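Long-range contacts in NAD-dependent epimerase/dehydratase (Methanobrevibacter ruminantium, PDB 6DNT), which probably interconverts UDP-N-acetylglucosamine and its C4 epimer with the help of bound NAD, and also binds the bacterial cell-wall intermediate UDP-N-acetylmuramic acid: residues F107-L112 with I149-S154; Y199-Y204 with N266-V271; E89-A94 with I130-K135. One frame throughout, in Å; residues are numbered along the deposited sequence. Where two conformers were deposited one is given.

Contact 1 (F107-L112 with I149-S154); sequences FHLAAL and IFSSSS. With NAD (nicotinamide-adenine-dinucleotide), chain B.
Two backbone hydrogen bonds tie His108 to the parallel strand 147-153, at Ile149 and Ser151. His108 N donates to Ile149 O over 2.8 Å, nearly straight at 167°, and His108 O takes Ser151 N at 3.2 Å, so His108 is gripped through both its amide and its carbonyl. The CA-H of Phe107 adds a contact to the same Ile149 oxygen.

Side chains meet on both faces of the sheet. Beside Phe107, Ile149 runs the same way and, in the conformer described, lays its CD1 over one face of the ring in a CH-pi contact, 3.9 Å from the centroid. Beyond this pair, helix 250-262 packs on both side chains. On the other face His108 and Phe150 form an oblique ring pair, planes 32° apart, with His108 CD2 3.5 Å from Phe150 CD1 at the edge of the phenyl ring. Placing CG opposite the main-chain N (chi1 180°) brings the imidazole alongside Phe150, and hydrogen bonds at both its nitrogens, to Thr42 and Ser133, fix its rotation.

Past the last bridge, Ser151 OG touches Leu109 CD2 and is hydrogen-bonded to Tyr204, while Leu109 O receives a weak bond from NAD O3D at 3.0 Å. Paired strands whose C-terminal ends open onto the dinucleotide are the hallmark of the Rossmann fold, here in an extended short-chain dehydrogenase/reductase.

Contact 2 (Y199-Y204 with N266-V271); sequences YVALRY and NGVINV. With NAD (nicotinamide-adenine-dinucleotide), chain B.
A valine methyl lies over the flat face of a buried arginine: Val268 CG2 sits 3.2 Å above the guanidinium plane of Arg203, nearest to NE. Arg203 reaches it with an extended chain from CG to NE, while its CB and CD brush Asn270 OD1, itself hydrogen-bonded to Tyr157 OH. Its charged end is held by a salt bridge from NH2 to Glu185 and by NH1 bonds to Tyr157 OH and Glu167 O. A methionine in place of Arg203 would probably leave Glu185 without its charge partner and Tyr157 without one of its bonds.

The backbones form a parallel pair within the central sheet of the Rossmann fold, with bonds alternating along it, such as Ile269 N to Ala201 O at 2.9 Å. Asn266 OD1, just before the strand, accepts Tyr199 N at 3.0 Å in a bent bond. The ring of Tyr199 then turns one face to the backbone of Gly267, whose N lies toward the rim.

On the face carrying Leu202, its CD2 packs 3.7 Å from Val271 CG2. Val271 CB next comes up to the edge of the Tyr204 ring, 4.2 Å from CD1, and Tyr204 CE2 on the ring's other side lies 3.5 Å from NAD O4D.

Contact 3 (E89-A94 with I130-K135); sequences EDLMDA and IDASLK. With NAD (nicotinamide-adenine-dinucleotide), chain B; EDO (1,2-ethanediol), chain H.
Met92 folds its side chain onto the helix at Asp131 and Ala132. With chi2 at -65° and chi3 at -71° the chain is bent twice, which brings SD to 3.6 Å from Ala132 N and turns CE toward Lys135. The sulfur also meets Asp131 CB, while CG lies near the methyl of Ala132. That methyl is shared with the neighbouring residue, since Leu91 CB packs 3.9 Å from Ala132 CB.

Lys135 is built the other way: extended beyond CG, it crosses Met92 at about a right angle, with its CD and CE against the thioether. Its NZ then donates to Met92 O at 3.0 Å, in the carbonyl plane and on a lone pair. Methionine thus meets the lysine through both its side chain and its backbone, and the ammonium anchors the loop to the helix.

Asp90 sets the loop's shape. Its OD1 uses the anti lone pair to accept Met92 N at 2.9 Å, closing an Asx turn, and also takes NAD N6A at 3.0 Å, while OD2 bonds to Asn67. Beside it Leu91 N donates to NAD N1A at 3.0 Å. The same helix borders the second subunit, whose Asn126 is hydrogen-bonded to Asp131 OD1. An aspartate carboxylate and the following backbone amide reading the adenine edge form part of the adenine-binding end of the NAD pocket in this Rossmann-type enzyme.

Contacts 1 and 2 join strands of one sheet, their centres 10 Å apart: strands 147-153 and 199-208 are neighbours, linked by Ser152 N to Leu202 O at 2.8 Å and by Ser151 OG to Tyr204 OH at 2.7 Å. Contact 3 lies over the face of the sheet that bears His108, its centre 13 Å from that of contact 1; His108 NE2 meets Ser133 OG at 2.8 Å, and Leu91 CD1 packs against the imidazole. Contacts 2 and 3 do not touch, their nearest atoms being about 11 Å apart, yet NAD spans both: adenine at contact 3, both riboses along contact 1, nicotinamide beside Tyr204. Ser153 and Ser154 also bond to UDP-N-acetylmuramic acid.

Contact 1 (F107-L112 with I149-S154)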
# COMPACT_ATOMS: atom_id res chain seq x y z
N PHE A 107 10.21 17.28 -3.06
CA PHE A 107 11.00 16.21 -2.42
C PHE A 107 10.26 15.86 -1.15
O PHE A 107 10.13 16.70 -0.25
CB PHE A 107 12.40 16.70 -2.10
CG PHE A 107 13.19 17.11 -3.30
CD1 PHE A 107 13.12 18.42 -3.76
CD2 PHE A 107 14.00 16.20 -3.98
CE1 PHE A 107 13.84 18.82 -4.88
CE2 PHE A 107 14.72 16.60 -5.09
CZ PHE A 107 14.62 17.91 -5.55
N HIS A 108 9.72 14.64 -1.08
CA HIS A 108 8.90 14.26 0.05
C HIS A 108 9.68 13.37 1.01
O HIS A 108 9.77 12.16 0.81
CB HIS A 108 7.61 13.59 -0.43
CG HIS A 108 6.71 13.17 0.67
ND1 HIS A 108 6.54 13.89 1.83
CD2 HIS A 108 5.89 12.09 0.79
CE1 HIS A 108 5.68 13.28 2.62
NE2 HIS A 108 5.27 12.19 2.00
N LEU A 109 10.22 13.99 2.05
CA LEU A 109 10.95 13.27 3.12
C LEU A 109 10.23 13.24 4.44
O LEU A 109 10.61 12.46 5.31
CB LEU A 109 12.34 13.87 3.32
CG LEU A 109 13.19 13.88 2.05
CD1 LEU A 109 13.30 15.28 1.48
CD2 LEU A 109 14.58 13.30 2.32
N ALA A 110 9.19 14.07 4.63
CA ALA A 110 8.47 14.09 5.90
C ALA A 110 7.81 12.73 6.11
O ALA A 110 7.17 12.22 5.20
CB ALA A 110 7.42 15.21 5.94
N ALA A 111 8.01 12.16 7.30
CA ALA A 111 7.43 10.87 7.68
C ALA A 111 7.71 10.66 9.15
O ALA A 111 8.63 11.30 9.69
CB ALA A 111 8.07 9.74 6.89
N LEU A 112 6.93 9.81 9.80
CA LEU A 112 7.35 9.22 11.08
C LEU A 112 8.19 8.00 10.72
O LEU A 112 7.67 6.96 10.32
CB LEU A 112 6.17 8.88 11.96
CG LEU A 112 5.38 10.09 12.48
CD1 LEU A 112 4.23 9.61 13.33
CD2 LEU A 112 6.26 11.05 13.26
N ILE A 149 9.89 13.46 -5.75
CA ILE A 149 10.98 12.55 -5.43
C ILE A 149 10.62 12.07 -4.03
O ILE A 149 10.61 12.87 -3.10
CB ILE A 149 12.35 13.23 -5.50
CG1 ILE A 149 12.56 13.91 -6.88
CG2 ILE A 149 13.43 12.19 -5.25
CD1 ILE A 149 11.95 15.30 -7.01
N PHE A 150 10.29 10.79 -3.90
CA PHE A 150 9.76 10.21 -2.66
C PHE A 150 10.81 9.36 -1.95
O PHE A 150 11.46 8.55 -2.59
CB PHE A 150 8.54 9.34 -2.96
CG PHE A 150 8.00 8.62 -1.75
CD1 PHE A 150 7.54 9.32 -0.65
CD2 PHE A 150 7.99 7.23 -1.70
CE1 PHE A 150 7.08 8.67 0.47
CE2 PHE A 150 7.53 6.57 -0.57
CZ PHE A 150 7.07 7.28 0.51
N SER A 151 10.94 9.55 -0.64
CA SER A 151 11.86 8.78 0.20
C SER A 151 11.18 7.50 0.67
O SER A 151 10.34 7.54 1.56
CB SER A 151 12.27 9.61 1.42
OG SER A 151 13.04 10.72 1.02
N SER A 152 11.54 6.39 0.05
CA SER A 152 11.09 5.06 0.48
C SER A 152 12.23 4.38 1.21
O SER A 152 13.19 5.05 1.62
CB SER A 152 10.62 4.25 -0.73
OG SER A 152 9.99 3.07 -0.29
N SER A 153 12.15 3.07 1.39
CA SER A 153 13.08 2.36 2.25
C SER A 153 13.24 0.93 1.81
O SER A 153 12.27 0.30 1.38
CB SER A 153 12.53 2.35 3.69
OG SER A 153 13.35 1.56 4.53
N SER A 154 14.44 0.39 1.98
CA SER A 154 14.65 -1.05 1.81
C SER A 154 13.82 -1.92 2.79
O SER A 154 13.72 -3.13 2.60
CB SER A 154 16.13 -1.37 1.97
OG SER A 154 16.51 -1.23 3.33
PA NAD B . 13.83 12.65 10.21
O1A NAD B . 15.14 13.29 10.57
O2A NAD B . 12.88 12.30 11.30
O5B NAD B . 13.13 13.65 9.15
C5B NAD B . 11.71 13.68 8.98
C4B NAD B . 11.32 15.14 9.03
O4B NAD B . 9.92 15.23 8.76
C3B NAD B . 11.53 15.77 10.40
O3B NAD B . 12.22 17.00 10.24
C2B NAD B . 10.14 15.93 10.99
O2B NAD B . 9.96 17.05 11.88
C1B NAD B . 9.29 16.04 9.74
N9A NAD B . 7.91 15.53 9.84
C8A NAD B . 7.51 14.31 10.27
N7A NAD B . 6.17 14.17 10.15
C5A NAD B . 5.71 15.32 9.58
C6A NAD B . 4.39 15.84 9.17
N6A NAD B . 3.29 15.09 9.33
N1A NAD B . 4.35 17.09 8.62
C2A NAD B . 5.45 17.84 8.46
N3A NAD B . 6.69 17.43 8.81
C4A NAD B . 6.85 16.19 9.37
O3 NAD B . 14.10 11.34 9.32
PN NAD B . 15.16 11.09 8.17
O1N NAD B . 15.72 12.38 7.63
O2N NAD B . 16.10 10.01 8.61
O5D NAD B . 14.19 10.43 7.08
C5D NAD B . 13.78 11.20 5.94
C4D NAD B . 13.01 10.27 5.00
O4D NAD B . 13.88 9.21 4.57
C3D NAD B . 11.81 9.61 5.67
O3D NAD B . 10.72 9.48 4.73
C2D NAD B . 12.34 8.25 6.05
O2D NAD B . 11.29 7.29 6.19
C1D NAD B . 13.27 7.96 4.90
N1N NAD B . 14.32 6.97 5.17
C2N NAD B . 15.31 7.22 6.05
C3N NAD B . 16.30 6.28 6.28
C7N NAD B . 17.43 6.49 7.26
O7N NAD B . 18.27 5.60 7.39
N7N NAD B . 17.52 7.60 7.99
C4N NAD B . 16.25 5.07 5.58
C5N NAD B . 15.21 4.83 4.69
C6N NAD B . 14.24 5.79 4.51

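Contact 2 (Y199-Y204 with N266-V271)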
# COMPACT_ATOMS: atom_id res chain seq x y z
N TYR A 199 7.35 10.74 -11.19
CA TYR A 199 7.90 10.50 -9.86
C TYR A 199 9.09 9.58 -9.91
O TYR A 199 9.23 8.77 -10.83
CB TYR A 199 6.84 9.88 -8.93
CG TYR A 199 6.60 8.42 -9.24
CD1 TYR A 199 5.75 8.04 -10.25
CD2 TYR A 199 7.28 7.41 -8.55
CE1 TYR A 199 5.54 6.70 -10.56
CE2 TYR A 199 7.10 6.08 -8.86
CZ TYR A 199 6.22 5.73 -9.86
OH TYR A 199 6.01 4.40 -10.17
N VAL A 200 9.94 9.69 -8.89
CA VAL A 200 10.90 8.64 -8.57
C VAL A 200 10.73 8.33 -7.09
O VAL A 200 10.67 9.24 -6.27
CB VAL A 200 12.35 9.04 -8.86
CG1 VAL A 200 13.31 8.06 -8.19
CG2 VAL A 200 12.63 9.09 -10.36
N ALA A 201 10.63 7.04 -6.77
CA ALA A 201 10.64 6.58 -5.40
C ALA A 201 12.03 6.00 -5.16
O ALA A 201 12.49 5.14 -5.90
CB ALA A 201 9.56 5.53 -5.19
N LEU A 202 12.69 6.48 -4.12
CA LEU A 202 14.06 6.05 -3.81
C LEU A 202 14.04 5.15 -2.58
O LEU A 202 13.66 5.58 -1.50
CB LEU A 202 14.93 7.28 -3.58
CG LEU A 202 15.13 8.20 -4.79
CD1 LEU A 202 15.80 9.50 -4.37
CD2 LEU A 202 15.92 7.52 -5.90
N ARG A 203 14.48 3.90 -2.74
CA ARG A 203 14.53 2.97 -1.61
C ARG A 203 15.90 3.09 -0.95
O ARG A 203 16.88 2.51 -1.43
CB ARG A 203 14.26 1.55 -2.05
CG ARG A 203 12.83 1.34 -2.50
CD ARG A 203 12.61 -0.08 -2.98
NE ARG A 203 11.24 -0.25 -3.45
CZ ARG A 203 10.84 -1.24 -4.24
NH1 ARG A 203 11.68 -2.19 -4.66
NH2 ARG A 203 9.58 -1.28 -4.64
N TYR A 204 15.97 3.88 0.12
CA TYR A 204 17.24 4.06 0.83
C TYR A 204 17.56 2.82 1.63
O TYR A 204 16.68 2.18 2.21
CB TYR A 204 17.23 5.23 1.81
CG TYR A 204 16.75 6.56 1.28
CD1 TYR A 204 16.90 6.91 -0.06
CD2 TYR A 204 16.15 7.46 2.13
CE1 TYR A 204 16.46 8.14 -0.53
CE2 TYR A 204 15.70 8.70 1.67
CZ TYR A 204 15.85 9.02 0.34
OH TYR A 204 15.41 10.24 -0.11
N ASN A 266 10.86 7.56 -14.63
CA ASN A 266 9.82 7.39 -13.61
C ASN A 266 9.87 5.98 -13.07
O ASN A 266 9.90 5.02 -13.85
CB ASN A 266 8.43 7.62 -14.19
CG ASN A 266 8.24 9.03 -14.67
OD1 ASN A 266 8.35 9.97 -13.89
ND2 ASN A 266 8.01 9.19 -15.97
N GLY A 267 9.85 5.83 -11.75
CA GLY A 267 9.86 4.48 -11.17
C GLY A 267 10.57 4.45 -9.84
O GLY A 267 10.67 5.48 -9.16
N VAL A 268 11.09 3.28 -9.50
CA VAL A 268 11.65 3.02 -8.17
C VAL A 268 13.11 2.60 -8.33
O VAL A 268 13.43 1.82 -9.23
CB VAL A 268 10.82 1.98 -7.37
CG1 VAL A 268 10.71 0.63 -8.08
CG2 VAL A 268 11.38 1.79 -5.97
N ILE A 269 13.98 3.15 -7.48
CA ILE A 269 15.43 2.90 -7.56
C ILE A 269 15.99 2.70 -6.15
O ILE A 269 15.70 3.49 -5.26
CB ILE A 269 16.18 4.09 -8.20
CG1 ILE A 269 15.64 4.39 -9.61
CG2 ILE A 269 17.67 3.82 -8.28
CD1 ILE A 269 16.16 5.70 -10.17
N ASN A 270 16.78 1.65 -5.95
CA ASN A 270 17.54 1.46 -4.71
C ASN A 270 18.66 2.50 -4.61
O ASN A 270 19.35 2.76 -5.60
CB ASN A 270 18.23 0.09 -4.68
CG ASN A 270 17.26 -1.06 -4.55
OD1 ASN A 270 16.20 -0.94 -3.96
ND2 ASN A 270 17.66 -2.21 -5.08
N VAL A 271 18.87 3.07 -3.43
CA VAL A 271 20.01 3.96 -3.23
C VAL A 271 20.87 3.40 -2.11
O VAL A 271 20.47 3.35 -0.95
CB VAL A 271 19.61 5.43 -2.94
CG1 VAL A 271 20.83 6.33 -3.10
CG2 VAL A 271 18.51 5.87 -3.88
PA NAD B . 13.83 12.65 10.21
O1A NAD B . 15.14 13.29 10.57
O2A NAD B . 12.88 12.30 11.30
O5B NAD B . 13.13 13.65 9.15
C5B NAD B . 11.71 13.68 8.98
C4B NAD B . 11.32 15.14 9.03
O4B NAD B . 9.92 15.23 8.76
C3B NAD B . 11.53 15.77 10.40
O3B NAD B . 12.22 17.00 10.24
C2B NAD B . 10.14 15.93 10.99
O2B NAD B . 9.96 17.05 11.88
C1B NAD B . 9.29 16.04 9.74
N9A NAD B . 7.91 15.53 9.84
C8A NAD B . 7.51 14.31 10.27
N7A NAD B . 6.17 14.17 10.15
C5A NAD B . 5.71 15.32 9.58
C6A NAD B . 4.39 15.84 9.17
N6A NAD B . 3.29 15.09 9.33
N1A NAD B . 4.35 17.09 8.62
C2A NAD B . 5.45 17.84 8.46
N3A NAD B . 6.69 17.43 8.81
C4A NAD B . 6.85 16.19 9.37
O3 NAD B . 14.10 11.34 9.32
PN NAD B . 15.16 11.09 8.17
O1N NAD B . 15.72 12.38 7.63
O2N NAD B . 16.10 10.01 8.61
O5D NAD B . 14.19 10.43 7.08
C5D NAD B . 13.78 11.20 5.94
C4D NAD B . 13.01 10.27 5.00
O4D NAD B . 13.88 9.21 4.57
C3D NAD B . 11.81 9.61 5.67
O3D NAD B . 10.72 9.48 4.73
C2D NAD B . 12.34 8.25 6.05
O2D NAD B . 11.29 7.29 6.19
C1D NAD B . 13.27 7.96 4.90
N1N NAD B . 14.32 6.97 5.17
C2N NAD B . 15.31 7.22 6.05
C3N NAD B . 16.30 6.28 6.28
C7N NAD B . 17.43 6.49 7.26
O7N NAD B . 18.27 5.60 7.39
N7N NAD B . 17.52 7.60 7.99
C4N NAD B . 16.25 5.07 5.58
C5N NAD B . 15.21 4.83 4.69
C6N NAD B . 14.24 5.79 4.51

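Contact 3 (E89-A94 with I130-K135)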
# COMPACT_ATOMS: atom_id res chain seq x y z
N GLU A 89 4.47 23.52 9.92
CA GLU A 89 3.14 22.98 9.91
C GLU A 89 3.16 21.50 9.57
O GLU A 89 4.05 21.02 8.87
CB GLU A 89 2.32 23.74 8.87
CG GLU A 89 0.83 23.59 8.99
CD GLU A 89 0.06 24.58 8.14
OE1 GLU A 89 0.67 25.23 7.25
OE2 GLU A 89 -1.17 24.69 8.34
N ASP A 90 2.18 20.78 10.11
CA ASP A 90 1.96 19.39 9.75
C ASP A 90 1.44 19.32 8.31
O ASP A 90 0.55 20.11 7.93
CB ASP A 90 0.93 18.76 10.70
CG ASP A 90 0.99 17.24 10.70
OD1 ASP A 90 0.76 16.61 9.64
OD2 ASP A 90 1.33 16.68 11.76
N LEU A 91 1.94 18.38 7.51
CA LEU A 91 1.40 18.18 6.16
C LEU A 91 -0.11 17.95 6.14
O LEU A 91 -0.76 18.32 5.17
CB LEU A 91 2.07 17.01 5.44
CG LEU A 91 3.46 17.23 4.86
CD1 LEU A 91 3.91 15.92 4.22
CD2 LEU A 91 3.54 18.35 3.84
N MET A 92 -0.65 17.35 7.20
CA MET A 92 -2.10 17.09 7.28
C MET A 92 -2.95 18.34 7.41
O MET A 92 -4.13 18.30 7.06
CB MET A 92 -2.43 16.15 8.45
CG MET A 92 -2.04 14.72 8.18
SD MET A 92 -2.99 13.99 6.82
CE MET A 92 -4.59 13.85 7.61
N ASP A 93 -2.36 19.41 7.92
CA ASP A 93 -3.05 20.70 8.11
C ASP A 93 -2.76 21.74 7.03
O ASP A 93 -3.57 22.66 6.82
CB ASP A 93 -2.66 21.30 9.46
CG ASP A 93 -3.00 20.41 10.63
OD1 ASP A 93 -4.00 19.67 10.57
OD2 ASP A 93 -2.26 20.46 11.63
N ALA A 94 -1.62 21.61 6.36
CA ALA A 94 -1.14 22.64 5.44
C ALA A 94 -2.03 22.74 4.21
O ALA A 94 -2.60 21.75 3.75
CB ALA A 94 0.28 22.34 5.02
N ILE A 130 0.92 7.57 5.19
CA ILE A 130 0.07 7.39 4.02
C ILE A 130 -0.82 8.60 3.79
O ILE A 130 -0.80 9.17 2.69
CB ILE A 130 -0.76 6.09 4.08
CG1 ILE A 130 0.16 4.87 4.12
CG2 ILE A 130 -1.69 6.02 2.86
CD1 ILE A 130 -0.56 3.54 4.16
N ASP A 131 -1.63 8.97 4.79
CA ASP A 131 -2.65 10.01 4.58
C ASP A 131 -2.01 11.33 4.15
O ASP A 131 -2.42 11.94 3.16
CB ASP A 131 -3.55 10.24 5.80
CG ASP A 131 -4.35 9.02 6.21
OD1 ASP A 131 -4.51 8.05 5.43
OD2 ASP A 131 -4.86 9.05 7.36
N ALA A 132 -0.97 11.75 4.86
CA ALA A 132 -0.31 13.02 4.54
C ALA A 132 0.38 12.97 3.19
O ALA A 132 0.36 13.95 2.45
CB ALA A 132 0.68 13.41 5.61
N SER A 133 0.97 11.81 2.86
CA SER A 133 1.63 11.63 1.58
C SER A 133 0.60 11.75 0.45
O SER A 133 0.85 12.40 -0.57
CB SER A 133 2.31 10.27 1.50
OG SER A 133 3.36 10.19 2.45
N LEU A 134 -0.55 11.13 0.65
CA LEU A 134 -1.59 11.18 -0.37
C LEU A 134 -2.08 12.60 -0.58
O LEU A 134 -2.27 13.04 -1.73
CB LEU A 134 -2.76 10.27 -0.01
CG LEU A 134 -3.89 10.23 -1.04
CD1 LEU A 134 -3.40 9.68 -2.36
CD2 LEU A 134 -5.03 9.40 -0.50
N LYS A 135 -2.29 13.32 0.51
CA LYS A 135 -2.70 14.73 0.39
C LYS A 135 -1.68 15.53 -0.41
O LYS A 135 -2.05 16.37 -1.25
CB LYS A 135 -2.92 15.39 1.76
CG LYS A 135 -4.19 14.95 2.46
CD LYS A 135 -4.40 15.77 3.73
CE LYS A 135 -5.76 15.54 4.37
NZ LYS A 135 -5.95 16.44 5.56
PA NAD B . 13.83 12.65 10.21
O1A NAD B . 15.14 13.29 10.57
O2A NAD B . 12.88 12.30 11.30
O5B NAD B . 13.13 13.65 9.15
C5B NAD B . 11.71 13.68 8.98
C4B NAD B . 11.32 15.14 9.03
O4B NAD B . 9.92 15.23 8.76
C3B NAD B . 11.53 15.77 10.40
O3B NAD B . 12.22 17.00 10.24
C2B NAD B . 10.14 15.93 10.99
O2B NAD B . 9.96 17.05 11.88
C1B NAD B . 9.29 16.04 9.74
N9A NAD B . 7.91 15.53 9.84
C8A NAD B . 7.51 14.31 10.27
N7A NAD B . 6.17 14.17 10.15
C5A NAD B . 5.71 15.32 9.58
C6A NAD B . 4.39 15.84 9.17
N6A NAD B . 3.29 15.09 9.33
N1A NAD B . 4.35 17.09 8.62
C2A NAD B . 5.45 17.84 8.46
N3A NAD B . 6.69 17.43 8.81
C4A NAD B . 6.85 16.19 9.37
O3 NAD B . 14.10 11.34 9.32
PN NAD B . 15.16 11.09 8.17
O1N NAD B . 15.72 12.38 7.63
O2N NAD B . 16.10 10.01 8.61
O5D NAD B . 14.19 10.43 7.08
C5D NAD B . 13.78 11.20 5.94
C4D NAD B . 13.01 10.27 5.00
O4D NAD B . 13.88 9.21 4.57
C3D NAD B . 11.81 9.61 5.67
O3D NAD B . 10.72 9.48 4.73
C2D NAD B . 12.34 8.25 6.05
O2D NAD B . 11.29 7.29 6.19
C1D NAD B . 13.27 7.96 4.90
N1N NAD B . 14.32 6.97 5.17
C2N NAD B . 15.31 7.22 6.05
C3N NAD B . 16.30 6.28 6.28
C7N NAD B . 17.43 6.49 7.26
O7N NAD B . 18.27 5.60 7.39
N7N NAD B . 17.52 7.60 7.99
C4N NAD B . 16.25 5.07 5.58
C5N NAD B . 15.21 4.83 4.69
C6N NAD B . 14.24 5.79 4.51
C1 EDO H . -3.91 16.51 12.85
O1 EDO H . -4.66 17.21 11.85
C2 EDO H . -2.44 16.87 12.69
O2 EDO H . -2.17 18.11 13.35